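Local coordinates for protein signal recognition particle receptor FtsY (Sulfolobus acidocaldarius, PDB 5L3S) that is a receptor for the signal recognition particle, built on an SRP54-type P-loop nucleotide-binding domain, at residues 148-153 against 277-282. Numbering follows the deposited sequence.
Sequences LAYHAS and QNYDDL. With GNP (phosphoaminophosphonic acid-guanylate ester), chain R; G (guanosine-5'-monophosphate), chain K.
Tyr279 reaches from its loop to the edge of the imidazole of His151 on helix 144-155: its OH lies 2.8 Å from His151 ND1, near the planes of both rings. This nearly straight hydrogen bond (174°), in which either atom could be the donor, is the only hydrogen bond between 148-153 and 277-282. The rings approach rim to rim, their planes turned 69° apart, with Tyr279 CE1 3.3 Å from His151 ND1. The same hydroxyl comes obliquely to the ring of Tyr150, 4.0 Å from its CE2. The ring of Tyr150 is swung away from its backbone N (chi1 173°) and projects outward from the helix to guanosine-5'-monophosphate; its OH donates a hydrogen bond to N3 of that nucleotide (2.8 Å), whose O3' sits over one ring face near the rim.

A type I turn from Asn278 to Asp281 carries Tyr279 at its second position. The turn is closed by Asp281 N to Asn278 O and braced by Asn278 N, which bonds to Asp281 OD2 at 3.0 Å from above the carboxylate plane. Just before it, Gln277 NE2 donates to O2' of the bound phosphoaminophosphonic acid-guanylate ester (2.7 Å); the same loop thereby also contacts the ribose in the nucleotide pocket.

In this P-loop nucleotide-binding fold, helix 114-127 packs against both rings: His151 and Tyr279 touch Ala119, and Tyr279 also touches Asn123. Leu148 packs on strands 132-137 and 158-160, and Ala149 and Ala152 also touch Leu159, while the loop joins strand 270-274 to the antiparallel edge strand 282-284.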
loop_
_atom_site.group_PDB
_atom_site.type_symbol
_atom_site.label_atom_id
_atom_site.label_comp_id
_atom_site.label_asym_id
_atom_site.label_seq_id
_atom_site.Cartn_x
_atom_site.Cartn_y
_atom_site.Cartn_z
ATOM N N LEU B 148 -7.445 19.127 -2.193
ATOM C CA LEU B 148 -7.740 19.308 -3.638
ATOM C C LEU B 148 -7.705 20.762 -4.053
ATOM O O LEU B 148 -7.314 21.073 -5.176
ATOM C CB LEU B 148 -9.119 18.759 -4.015
ATOM C CG LEU B 148 -9.302 17.291 -4.393
ATOM C CD1 LEU B 148 -10.792 17.022 -4.555
ATOM C CD2 LEU B 148 -8.547 16.954 -5.685
ATOM N N ALA B 149 -8.139 21.658 -3.159
ATOM C CA ALA B 149 -8.156 23.082 -3.465
ATOM C C ALA B 149 -6.746 23.621 -3.727
ATOM O O ALA B 149 -6.553 24.475 -4.599
ATOM C CB ALA B 149 -8.862 23.883 -2.347
ATOM N N TYR B 150 -5.765 23.115 -2.983
ATOM C CA TYR B 150 -4.368 23.446 -3.246
ATOM C C TYR B 150 -3.955 23.012 -4.675
ATOM O O TYR B 150 -3.376 23.795 -5.412
ATOM C CB TYR B 150 -3.425 22.783 -2.221
ATOM C CG TYR B 150 -1.962 22.983 -2.579
ATOM C CD1 TYR B 150 -1.269 24.107 -2.148
ATOM C CD2 TYR B 150 -1.287 22.064 -3.375
ATOM C CE1 TYR B 150 0.060 24.305 -2.499
ATOM C CE2 TYR B 150 0.032 22.262 -3.733
ATOM C CZ TYR B 150 0.700 23.379 -3.287
ATOM O OH TYR B 150 2.021 23.567 -3.638
ATOM N N HIS B 151 -4.216 21.757 -5.038
ATOM C CA HIS B 151 -3.868 21.265 -6.377
ATOM C C HIS B 151 -4.609 22.021 -7.496
ATOM O O HIS B 151 -4.008 22.401 -8.498
ATOM C CB HIS B 151 -4.174 19.775 -6.500
ATOM C CG HIS B 151 -3.288 18.893 -5.665
ATOM N ND1 HIS B 151 -1.914 18.899 -5.774
ATOM C CD2 HIS B 151 -3.588 17.948 -4.746
ATOM C CE1 HIS B 151 -1.404 18.000 -4.949
ATOM N NE2 HIS B 151 -2.400 17.398 -4.322
ATOM N N ALA B 152 -5.912 22.226 -7.314
ATOM C CA ALA B 152 -6.722 22.958 -8.293
ATOM C C ALA B 152 -6.182 24.360 -8.538
ATOM O O ALA B 152 -6.124 24.835 -9.677
ATOM C CB ALA B 152 -8.168 23.028 -7.836
ATOM N N SER B 153 -5.795 25.028 -7.463
ATOM C CA SER B 153 -5.217 26.359 -7.565
ATOM C C SER B 153 -3.876 26.360 -8.314
ATOM O O SER B 153 -3.623 27.221 -9.165
ATOM C CB SER B 153 -5.068 26.971 -6.169
ATOM O OG SER B 153 -4.393 28.214 -6.232
ATOM N N GLN B 277 5.626 12.269 -6.516
ATOM C CA GLN B 277 4.583 13.128 -5.938
ATOM C C GLN B 277 4.324 14.420 -6.720
ATOM O O GLN B 277 3.445 15.193 -6.356
ATOM C CB GLN B 277 4.887 13.435 -4.461
ATOM C CG GLN B 277 5.121 12.176 -3.615
ATOM C CD GLN B 277 5.302 12.472 -2.136
ATOM O OE1 GLN B 277 6.426 12.626 -1.657
ATOM N NE2 GLN B 277 4.191 12.570 -1.409
ATOM N N ASN B 278 5.101 14.658 -7.769
ATOM C CA ASN B 278 4.926 15.847 -8.611
ATOM C C ASN B 278 3.954 15.567 -9.746
ATOM O O ASN B 278 3.714 14.412 -10.084
ATOM C CB ASN B 278 6.258 16.312 -9.204
ATOM C CG ASN B 278 7.236 16.792 -8.152
ATOM O OD1 ASN B 278 6.845 17.402 -7.163
ATOM N ND2 ASN B 278 8.521 16.526 -8.370
ATOM N N TYR B 279 3.415 16.624 -10.353
ATOM C CA TYR B 279 2.325 16.460 -11.301
ATOM C C TYR B 279 2.755 15.677 -12.534
ATOM O O TYR B 279 1.964 14.931 -13.101
ATOM C CB TYR B 279 1.750 17.813 -11.704
ATOM C CG TYR B 279 1.137 18.566 -10.543
ATOM C CD1 TYR B 279 0.502 17.892 -9.508
ATOM C CD2 TYR B 279 1.207 19.951 -10.479
ATOM C CE1 TYR B 279 -0.055 18.587 -8.433
ATOM C CE2 TYR B 279 0.661 20.646 -9.416
ATOM C CZ TYR B 279 0.029 19.964 -8.404
ATOM O OH TYR B 279 -0.513 20.673 -7.347
ATOM N N ASP B 280 4.006 15.852 -12.938
ATOM C CA ASP B 280 4.554 15.159 -14.124
ATOM C C ASP B 280 4.825 13.669 -13.867
ATOM O O ASP B 280 5.104 12.911 -14.801
ATOM C CB ASP B 280 5.852 15.851 -14.552
ATOM C CG ASP B 280 6.220 15.581 -16.005
ATOM O OD1 ASP B 280 5.300 15.488 -16.850
ATOM O OD2 ASP B 280 7.434 15.474 -16.305
ATOM N N ASP B 281 4.740 13.238 -12.606
ATOM C CA ASP B 281 5.161 11.869 -12.249
ATOM C C ASP B 281 4.140 10.780 -12.593
ATOM O O ASP B 281 3.689 10.031 -11.734
ATOM C CB ASP B 281 5.589 11.794 -10.781
ATOM C CG ASP B 281 6.796 12.673 -10.497
ATOM O OD1 ASP B 281 7.503 13.026 -11.457
ATOM O OD2 ASP B 281 7.034 13.020 -9.327
ATOM N N LEU B 282 3.797 10.699 -13.873
ATOM C CA LEU B 282 2.794 9.763 -14.340
ATOM C C LEU B 282 3.278 9.274 -15.706
ATOM O O LEU B 282 3.592 10.075 -16.568
ATOM C CB LEU B 282 1.446 10.481 -14.492
ATOM C CG LEU B 282 0.207 9.620 -14.778
ATOM C CD1 LEU B 282 -0.222 8.851 -13.565
ATOM C CD2 LEU B 282 -0.946 10.464 -15.321
HETATM P PG GNP R . -7.436 9.070 0.867
HETATM O O1G GNP R . -8.279 10.093 0.142
HETATM O O2G GNP R . -7.289 9.384 2.349
HETATM O O3G GNP R . -7.967 7.655 0.791
HETATM N N3B GNP R . -5.969 9.076 0.229
HETATM P PB GNP R . -5.745 9.061 -1.382
HETATM O O1B GNP R . -6.540 10.120 -2.002
HETATM O O2B GNP R . -6.050 7.714 -1.889
HETATM O O3A GNP R . -4.269 9.344 -1.570
HETATM P PA GNP R . -3.518 10.682 -1.597
HETATM O O1A GNP R . -3.632 11.324 -2.947
HETATM O O2A GNP R . -3.881 11.527 -0.417
HETATM O "O5'" GNP R . -2.003 10.285 -1.515
HETATM C "C5'" GNP R . -1.417 9.662 -0.328
HETATM C "C4'" GNP R . 0.076 9.937 -0.316
HETATM O "O4'" GNP R . 0.754 9.159 -1.370
HETATM C "C3'" GNP R . 0.441 11.385 -0.580
HETATM O "O3'" GNP R . 1.590 11.706 0.184
HETATM C "C2'" GNP R . 0.794 11.390 -2.078
HETATM O "O2'" GNP R . 1.698 12.434 -2.392
HETATM C "C1'" GNP R . 1.537 10.046 -2.132
HETATM N N9 GNP R . 1.624 9.508 -3.488
HETATM C C8 GNP R . 0.623 9.335 -4.405
HETATM N N7 GNP R . 1.032 8.799 -5.542
HETATM C C5 GNP R . 2.395 8.610 -5.334
HETATM C C6 GNP R . 3.377 8.074 -6.195
HETATM O O6 GNP R . 3.193 7.671 -7.352
HETATM N N1 GNP R . 4.648 8.070 -5.612
HETATM C C2 GNP R . 4.912 8.511 -4.324
HETATM N N2 GNP R . 6.170 8.446 -3.891
HETATM N N3 GNP R . 3.991 9.016 -3.513
HETATM C C4 GNP R . 2.770 9.040 -4.082
HETATM O OP3 G K . -0.028 22.097 5.232
HETATM P P G K . -0.168 23.274 4.346
HETATM O OP1 G K . -0.918 22.858 3.128
HETATM O OP2 G K . -0.702 24.394 5.154
HETATM O "O5'" G K . 1.289 23.724 3.881
HETATM C "C5'" G K . 2.142 22.841 3.156
HETATM C "C4'" G K . 1.791 22.815 1.689
HETATM O "O4'" G K . 1.897 24.156 1.139
HETATM C "C3'" G K . 2.668 21.922 0.813
HETATM O "O3'" G K . 1.868 21.340 -0.215
HETATM C "C2'" G K . 3.638 22.916 0.184
HETATM O "O2'" G K . 4.190 22.489 -1.043
HETATM C "C1'" G K . 2.742 24.135 0.006
HETATM N N9 G K . 3.455 25.411 -0.074
HETATM C C8 G K . 4.051 26.112 0.947
HETATM N N7 G K . 4.599 27.229 0.546
HETATM C C5 G K . 4.340 27.271 -0.818
HETATM C C6 G K . 4.686 28.241 -1.797
HETATM O O6 G K . 5.312 29.298 -1.650
HETATM N N1 G K . 4.223 27.881 -3.060
HETATM C C2 G K . 3.519 26.738 -3.353
HETATM N N2 G K . 3.160 26.567 -4.635
HETATM N N3 G K . 3.192 25.828 -2.452
HETATM C C4 G K . 3.629 26.159 -1.216
#